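Long-range contacts in probable transcriptional regulatory protein aq_1575 (Aquifex aeolicus, PDB 1LFP), which probably binds DNA and may regulate transcription: residues 151-159 and 183-192; 212-223 and 236-247. One frame throughout, in Å; residues are numbered along the deposited sequence.

Contact 1. Residues 151-159 and 183-192; sequences ELLEKAIEV and VKENLEKLGV
The carboxylate of Glu158 turns one face to Leu190. CD1 of Leu190 lies over it, 3.9 Å from CD of Glu158. The carbonyl of Leu190 is met nearly head on by Lys155. NZ of Lys155 gives a hydrogen bond to O of Leu190 at 3.1 Å, 22° off the carbonyl plane. NZ of Lys155 also forms a salt bridge with OE1 of Glu151 at 3.0 Å, from above the carboxylate plane. The lysine is extended beyond CG, and CD of Lys155 presses tightly on CG2 of Val192 at 3.4 Å. Shortening this lysine to an alanine would probably leave O of Leu190 without this donor and the Glu151 carboxylate without its charge mate. Val159 fills the other end. CG1 of Val159, anti to the backbone N (chi1 175°), faces CB of Asn186 at 3.6 Å and also meets Val183. CG2 of Val159 touches CD2 of Leu187 at 3.6 Å. Gly191 closes helix 180-188 as the C-prime residue of a Schellman motif. The N-to-C directions of helix segments 151-159 and 183-188 differ by 131°. Helices 149-159 and 180-188 pack side by side on the antiparallel sheet. Leu152, Val183 and Leu187 touch both strand 134-143 and strand 170-175; Val192 touches the first and Ala156 the second.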
# COMPACT_ATOMS: atom_id res chain seq x y z
N GLU A 151 -17.02 17.82 -3.81
CA GLU A 151 -17.83 17.04 -2.88
C GLU A 151 -16.97 16.23 -1.93
O GLU A 151 -17.21 16.19 -0.73
CB GLU A 151 -18.76 16.11 -3.64
CG GLU A 151 -19.22 14.91 -2.84
CD GLU A 151 -19.24 13.63 -3.67
OE1 GLU A 151 -19.06 12.54 -3.07
OE2 GLU A 151 -19.43 13.71 -4.90
N LEU A 152 -15.96 15.58 -2.49
CA LEU A 152 -15.08 14.76 -1.71
C LEU A 152 -14.23 15.57 -0.74
O LEU A 152 -14.03 15.17 0.41
CB LEU A 152 -14.18 13.95 -2.61
CG LEU A 152 -13.33 13.04 -1.74
CD1 LEU A 152 -14.13 11.79 -1.39
CD2 LEU A 152 -12.05 12.70 -2.46
N LEU A 153 -13.70 16.69 -1.23
CA LEU A 153 -12.86 17.54 -0.40
C LEU A 153 -13.69 17.94 0.82
O LEU A 153 -13.19 17.91 1.94
CB LEU A 153 -12.41 18.78 -1.20
CG LEU A 153 -10.92 19.02 -1.54
CD1 LEU A 153 -10.11 17.74 -1.54
CD2 LEU A 153 -10.84 19.68 -2.91
N GLU A 154 -14.97 18.27 0.61
CA GLU A 154 -15.82 18.66 1.73
C GLU A 154 -16.07 17.48 2.67
O GLU A 154 -15.96 17.61 3.89
CB GLU A 154 -17.16 19.22 1.25
CG GLU A 154 -18.19 18.15 0.88
CD GLU A 154 -19.63 18.62 1.00
OE1 GLU A 154 -20.54 17.79 0.80
OE2 GLU A 154 -19.83 19.82 1.30
N LYS A 155 -16.42 16.33 2.11
CA LYS A 155 -16.69 15.19 2.96
C LYS A 155 -15.49 14.77 3.79
O LYS A 155 -15.64 14.37 4.95
CB LYS A 155 -17.22 14.03 2.13
CG LYS A 155 -18.68 14.23 1.76
CD LYS A 155 -19.22 13.12 0.88
CE LYS A 155 -20.54 13.53 0.27
NZ LYS A 155 -21.01 12.52 -0.73
N ALA A 156 -14.30 14.85 3.22
CA ALA A 156 -13.09 14.46 3.97
C ALA A 156 -12.98 15.33 5.21
O ALA A 156 -12.74 14.83 6.33
CB ALA A 156 -11.85 14.60 3.09
N ILE A 157 -13.20 16.63 5.03
CA ILE A 157 -13.14 17.59 6.14
C ILE A 157 -14.27 17.30 7.11
O ILE A 157 -14.09 17.32 8.34
CB ILE A 157 -13.29 19.03 5.61
CG1 ILE A 157 -12.04 19.41 4.82
CG2 ILE A 157 -13.49 20.01 6.76
CD1 ILE A 157 -12.22 20.66 4.01
N GLU A 158 -15.46 17.02 6.57
CA GLU A 158 -16.61 16.75 7.38
C GLU A 158 -16.39 15.57 8.31
O GLU A 158 -16.83 15.59 9.45
CB GLU A 158 -17.84 16.51 6.47
CG GLU A 158 -19.11 16.21 7.19
CD GLU A 158 -20.30 16.02 6.25
OE1 GLU A 158 -21.39 15.68 6.75
OE2 GLU A 158 -20.15 16.20 5.02
N VAL A 159 -15.68 14.53 7.83
CA VAL A 159 -15.47 13.35 8.67
C VAL A 159 -14.27 13.58 9.60
O VAL A 159 -14.08 12.87 10.58
CB VAL A 159 -15.19 12.09 7.80
CG1 VAL A 159 -14.85 10.91 8.69
CG2 VAL A 159 -16.43 11.75 6.96
N VAL A 183 -13.08 6.33 10.17
CA VAL A 183 -13.22 7.30 9.09
C VAL A 183 -13.82 6.63 7.83
O VAL A 183 -14.70 7.19 7.19
CB VAL A 183 -11.85 7.93 8.77
CG1 VAL A 183 -11.89 8.70 7.46
CG2 VAL A 183 -11.48 8.86 9.92
N LYS A 184 -13.35 5.43 7.51
CA LYS A 184 -13.84 4.70 6.37
C LYS A 184 -15.36 4.56 6.49
O LYS A 184 -16.10 4.84 5.55
CB LYS A 184 -13.23 3.29 6.33
CG LYS A 184 -13.80 2.38 5.24
CD LYS A 184 -13.06 1.03 5.29
CE LYS A 184 -13.55 0.08 4.23
NZ LYS A 184 -14.82 -0.60 4.61
N GLU A 185 -15.78 4.12 7.68
CA GLU A 185 -17.21 3.90 7.98
C GLU A 185 -18.02 5.19 7.79
O GLU A 185 -19.07 5.21 7.13
CB GLU A 185 -17.35 3.41 9.41
CG GLU A 185 -18.67 2.74 9.70
CD GLU A 185 -18.51 1.24 9.91
OE1 GLU A 185 -17.91 0.84 10.94
OE2 GLU A 185 -18.98 0.47 9.05
N ASN A 186 -17.52 6.28 8.35
CA ASN A 186 -18.21 7.56 8.24
C ASN A 186 -18.28 8.07 6.82
O ASN A 186 -19.23 8.77 6.45
CB ASN A 186 -17.54 8.57 9.16
CG ASN A 186 -17.88 8.34 10.62
OD1 ASN A 186 -17.17 8.79 11.51
ND2 ASN A 186 -18.98 7.63 10.87
N LEU A 187 -17.26 7.77 6.02
CA LEU A 187 -17.25 8.19 4.62
C LEU A 187 -18.25 7.34 3.82
O LEU A 187 -18.96 7.84 2.97
CB LEU A 187 -15.86 8.01 3.98
CG LEU A 187 -14.84 9.07 4.41
CD1 LEU A 187 -13.42 8.63 3.95
CD2 LEU A 187 -15.23 10.49 3.82
N GLU A 188 -18.30 6.04 4.07
CA GLU A 188 -19.26 5.27 3.28
C GLU A 188 -20.68 5.64 3.70
O GLU A 188 -21.58 5.63 2.87
CB GLU A 188 -19.00 3.75 3.38
CG GLU A 188 -18.60 3.19 4.72
CD GLU A 188 -17.79 1.89 4.58
OE1 GLU A 188 -17.77 1.10 5.54
OE2 GLU A 188 -17.17 1.66 3.52
N LYS A 189 -20.87 5.97 4.98
CA LYS A 189 -22.17 6.37 5.52
C LYS A 189 -22.66 7.68 4.88
O LYS A 189 -23.84 8.03 5.00
CB LYS A 189 -22.07 6.52 7.04
CG LYS A 189 -23.37 6.73 7.76
CD LYS A 189 -23.50 5.74 8.91
CE LYS A 189 -22.29 5.80 9.85
NZ LYS A 189 -22.42 4.85 11.00
N LEU A 190 -21.75 8.40 4.22
CA LEU A 190 -22.06 9.63 3.50
C LEU A 190 -22.07 9.41 1.99
O LEU A 190 -22.10 10.36 1.22
CB LEU A 190 -21.05 10.74 3.81
CG LEU A 190 -20.87 10.98 5.30
CD1 LEU A 190 -19.92 12.17 5.46
CD2 LEU A 190 -22.19 11.21 5.99
N GLY A 191 -22.03 8.14 1.58
CA GLY A 191 -22.09 7.84 0.15
C GLY A 191 -20.80 7.72 -0.64
O GLY A 191 -20.83 7.43 -1.84
N VAL A 192 -19.67 7.93 0.01
CA VAL A 192 -18.37 7.87 -0.66
C VAL A 192 -17.88 6.44 -0.85
O VAL A 192 -17.78 5.68 0.11
CB VAL A 192 -17.29 8.62 0.16
CG1 VAL A 192 -15.97 8.69 -0.66
CG2 VAL A 192 -17.77 10.01 0.53
O HOH W 1 -19.70 10.22 -2.66

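Contact 2. Residues 212-223 and 236-247; sequences EETAQKVIKLLN and ANFEIPEEILQK
CD1 of Leu222 fits as a bump between Phe238 and Ala236, at the edge of the ring, 3.5 Å from CE2 of Phe238 and 3.8 Å from CB of Ala236. The ring in turn pushes its CD2 corner toward the groove between Leu222 and Val218, one helical turn apart. CD2 of Phe238 lies 4.0 Å from CG1 of Val218, which approaches obliquely. With CG between the backbone N and the carbonyl carbon (chi1 66°), Phe238 carries the CD2 and CE2 side of its ring to these two residues. About one turn before Val218, CB of the short Ala215 faces CG2 of Ile240 at 4.2 Å. Beyond Ile240 the chain leaves the sheet and bends back over the helix. Ile219 projects into the hollow of this tail, CD1 toward Leu245 and CG2 toward Gln246 and Lys247. Those three residues are poorly ordered, so the fine detail there is doubtful. Strand 231-239 and helix 212-226 belong to a beta-alpha-beta unit, and Trp7 meets Phe238 edge-to-face. Apolar side chains join helix to strand, while the tail brings polar groups. OE1 of Glu212 and OE1 of Glu243 lie 4.4 Å apart, two like charges whose nearness, if both are ionised, would probably be unfavourable.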
# COMPACT_ATOMS: atom_id res chain seq x y z
N GLU A 212 16.78 14.33 -14.16
CA GLU A 212 15.95 13.37 -14.85
C GLU A 212 16.56 11.98 -14.82
O GLU A 212 15.85 10.97 -14.77
CB GLU A 212 15.74 13.81 -16.29
CG GLU A 212 14.74 12.99 -17.05
CD GLU A 212 14.52 13.55 -18.43
OE1 GLU A 212 13.66 13.00 -19.16
OE2 GLU A 212 15.20 14.53 -18.78
N GLU A 213 17.89 11.91 -14.85
CA GLU A 213 18.60 10.64 -14.81
C GLU A 213 18.32 9.94 -13.49
O GLU A 213 17.97 8.77 -13.46
CB GLU A 213 20.11 10.85 -14.89
CG GLU A 213 20.66 11.21 -16.25
CD GLU A 213 22.14 10.93 -16.35
OE1 GLU A 213 22.53 9.75 -16.19
OE2 GLU A 213 22.92 11.88 -16.57
N THR A 214 18.50 10.68 -12.41
CA THR A 214 18.28 10.14 -11.08
C THR A 214 16.81 9.77 -10.87
O THR A 214 16.51 8.73 -10.30
CB THR A 214 18.70 11.17 -10.01
OG1 THR A 214 20.03 11.63 -10.32
CG2 THR A 214 18.70 10.54 -8.62
N ALA A 215 15.91 10.62 -11.36
CA ALA A 215 14.47 10.38 -11.21
C ALA A 215 14.04 9.05 -11.80
O ALA A 215 13.21 8.33 -11.23
CB ALA A 215 13.68 11.51 -11.87
N GLN A 216 14.63 8.70 -12.94
CA GLN A 216 14.29 7.45 -13.60
C GLN A 216 14.77 6.24 -12.85
O GLN A 216 14.12 5.19 -12.87
CB GLN A 216 14.88 7.43 -15.01
CG GLN A 216 14.19 6.45 -15.94
CD GLN A 216 14.00 7.03 -17.33
OE1 GLN A 216 13.36 6.42 -18.19
NE2 GLN A 216 14.55 8.22 -17.56
N LYS A 217 15.92 6.36 -12.18
CA LYS A 217 16.48 5.25 -11.42
C LYS A 217 15.61 5.02 -10.22
O LYS A 217 15.27 3.88 -9.90
CB LYS A 217 17.90 5.56 -10.96
CG LYS A 217 18.89 5.82 -12.09
CD LYS A 217 20.25 6.20 -11.53
CE LYS A 217 21.29 6.33 -12.63
NZ LYS A 217 22.59 6.79 -12.07
N VAL A 218 15.23 6.10 -9.55
CA VAL A 218 14.35 6.00 -8.38
C VAL A 218 13.07 5.26 -8.75
O VAL A 218 12.69 4.31 -8.08
CB VAL A 218 13.95 7.38 -7.86
CG1 VAL A 218 13.00 7.23 -6.67
CG2 VAL A 218 15.19 8.14 -7.49
N ILE A 219 12.41 5.72 -9.81
CA ILE A 219 11.16 5.11 -10.26
C ILE A 219 11.31 3.65 -10.65
O ILE A 219 10.43 2.85 -10.38
CB ILE A 219 10.53 5.91 -11.45
CG1 ILE A 219 10.17 7.32 -11.00
CG2 ILE A 219 9.31 5.20 -11.97
CD1 ILE A 219 9.60 8.20 -12.10
N LYS A 220 12.40 3.29 -11.31
CA LYS A 220 12.58 1.90 -11.68
C LYS A 220 12.77 1.04 -10.44
O LYS A 220 12.31 -0.11 -10.37
CB LYS A 220 13.79 1.75 -12.61
CG LYS A 220 13.51 2.18 -14.05
CD LYS A 220 14.68 1.81 -14.96
CE LYS A 220 14.36 2.11 -16.42
NZ LYS A 220 13.95 3.53 -16.60
N LEU A 221 13.45 1.59 -9.46
CA LEU A 221 13.69 0.85 -8.24
C LEU A 221 12.35 0.54 -7.57
O LEU A 221 12.08 -0.61 -7.22
CB LEU A 221 14.57 1.69 -7.30
CG LEU A 221 15.47 0.92 -6.36
CD1 LEU A 221 16.46 1.89 -5.72
CD2 LEU A 221 14.63 0.20 -5.32
N LEU A 222 11.54 1.58 -7.40
CA LEU A 222 10.24 1.45 -6.76
C LEU A 222 9.37 0.46 -7.53
O LEU A 222 8.71 -0.38 -6.93
CB LEU A 222 9.55 2.81 -6.67
CG LEU A 222 10.31 3.91 -5.89
CD1 LEU A 222 9.41 5.10 -5.61
CD2 LEU A 222 10.82 3.28 -4.54
N ASN A 223 9.36 0.58 -8.86
CA ASN A 223 8.58 -0.33 -9.70
C ASN A 223 9.06 -1.77 -9.53
O ASN A 223 8.26 -2.70 -9.51
CB ASN A 223 8.75 0.01 -11.18
CG ASN A 223 8.02 1.26 -11.60
OD1 ASN A 223 8.33 1.84 -12.64
ND2 ASN A 223 7.04 1.68 -10.80
N ALA A 236 7.91 6.19 -0.68
CA ALA A 236 9.15 6.95 -0.80
C ALA A 236 8.88 8.41 -0.58
O ALA A 236 7.71 8.86 -0.67
CB ALA A 236 9.78 6.72 -2.18
N ASN A 237 9.91 9.18 -0.26
CA ASN A 237 9.71 10.60 -0.00
C ASN A 237 10.24 11.52 -1.09
O ASN A 237 10.57 12.68 -0.80
CB ASN A 237 10.34 11.03 1.32
CG ASN A 237 11.85 10.95 1.32
OD1 ASN A 237 12.49 11.37 2.29
ND2 ASN A 237 12.44 10.41 0.27
N PHE A 238 10.36 11.01 -2.31
CA PHE A 238 10.87 11.84 -3.40
C PHE A 238 9.92 12.95 -3.82
O PHE A 238 8.71 12.89 -3.58
CB PHE A 238 11.18 11.00 -4.64
CG PHE A 238 9.95 10.38 -5.28
CD1 PHE A 238 8.98 11.18 -5.91
CD2 PHE A 238 9.73 9.02 -5.19
CE1 PHE A 238 7.80 10.62 -6.43
CE2 PHE A 238 8.55 8.44 -5.70
CZ PHE A 238 7.59 9.25 -6.32
N GLU A 239 10.49 13.94 -4.50
CA GLU A 239 9.73 15.05 -5.04
C GLU A 239 10.26 15.23 -6.46
O GLU A 239 11.38 15.71 -6.63
CB GLU A 239 9.95 16.31 -4.21
CG GLU A 239 9.01 17.45 -4.54
CD GLU A 239 7.55 17.10 -4.31
OE1 GLU A 239 7.26 16.34 -3.37
OE2 GLU A 239 6.70 17.60 -5.07
N ILE A 240 9.47 14.81 -7.45
CA ILE A 240 9.85 14.90 -8.87
C ILE A 240 8.94 15.83 -9.69
O ILE A 240 7.72 15.79 -9.57
CB ILE A 240 9.84 13.49 -9.55
CG1 ILE A 240 8.47 12.83 -9.42
CG2 ILE A 240 10.91 12.60 -8.95
CD1 ILE A 240 7.46 13.23 -10.47
N PRO A 241 9.54 16.68 -10.54
CA PRO A 241 8.80 17.63 -11.38
C PRO A 241 7.80 16.93 -12.30
O PRO A 241 8.20 16.29 -13.27
CB PRO A 241 9.90 18.33 -12.17
CG PRO A 241 11.08 18.29 -11.25
CD PRO A 241 10.99 16.87 -10.71
N GLU A 242 6.51 17.05 -12.00
CA GLU A 242 5.47 16.41 -12.81
C GLU A 242 6.03 15.70 -14.05
O GLU A 242 6.30 16.32 -15.07
CB GLU A 242 4.43 17.44 -13.25
CG GLU A 242 3.33 16.84 -14.11
CD GLU A 242 2.65 15.67 -13.43
OE1 GLU A 242 1.88 15.90 -12.47
OE2 GLU A 242 2.89 14.52 -13.85
N GLU A 243 6.19 14.39 -13.92
CA GLU A 243 6.72 13.54 -14.99
C GLU A 243 5.98 12.22 -15.00
O GLU A 243 5.86 11.57 -13.96
CB GLU A 243 8.20 13.26 -14.74
CG GLU A 243 9.15 13.85 -15.74
CD GLU A 243 10.53 13.26 -15.56
OE1 GLU A 243 10.73 12.09 -15.98
OE2 GLU A 243 11.41 13.96 -15.02
N ILE A 244 5.50 11.81 -16.17
CA ILE A 244 4.78 10.55 -16.28
C ILE A 244 5.68 9.52 -16.95
O ILE A 244 5.41 8.32 -16.90
CB ILE A 244 3.45 10.73 -17.08
CG1 ILE A 244 3.06 9.42 -17.78
CG2 ILE A 244 3.58 11.87 -18.06
CD1 ILE A 244 2.02 8.61 -17.04
N LEU A 245 6.76 10.00 -17.56
CA LEU A 245 7.73 9.14 -18.23
C LEU A 245 8.00 7.90 -17.39
O LEU A 245 8.68 7.97 -16.36
CB LEU A 245 9.04 9.89 -18.48
CG LEU A 245 9.01 11.17 -19.32
CD1 LEU A 245 8.37 10.89 -20.67
CD2 LEU A 245 8.24 12.25 -18.58
N GLN A 246 7.44 6.77 -17.83
CA GLN A 246 7.57 5.46 -17.18
C GLN A 246 6.52 5.17 -16.11
O GLN A 246 5.63 5.98 -15.86
CB GLN A 246 8.97 5.30 -16.58
CG GLN A 246 9.65 4.02 -17.03
CD GLN A 246 10.23 3.24 -15.87
OE1 GLN A 246 9.58 3.07 -14.84
NE2 GLN A 246 11.45 2.73 -16.03
N LYS A 247 6.62 3.99 -15.50
CA LYS A 247 5.68 3.55 -14.47
C LYS A 247 5.78 4.43 -13.23
O LYS A 247 6.46 5.48 -13.30
CB LYS A 247 5.96 2.10 -14.06
CG LYS A 247 6.10 1.10 -15.20
CD LYS A 247 6.56 -0.26 -14.66
CE LYS A 247 6.91 -1.23 -15.79
NZ LYS A 247 7.44 -2.53 -15.27

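Overall arrangement
Contacts 1 and 2 follow each other along the chain and do not touch. Their centres are 32 Å apart, and their nearest atoms about 16 Å. They share no helix or strand. Contact 1 joins two helices that pack on the antiparallel sheet containing strands 134-143 and 170-175. Contact 2 joins a helix to a strand of the mixed sheet, then to the C-terminal tail. Both are partly buried, with apolar groups toward their sheets and charged ones toward the outside. In contact 1 a lysine of helix 149-159 makes a clear hydrogen bond to the turn that follows helix 180-188. Contact 2 buries more surface, 648 against 436 Å². Its helix-to-strand half is apolar; its tail half is largely polar and poorly ordered, without a clear hydrogen bond to the helix.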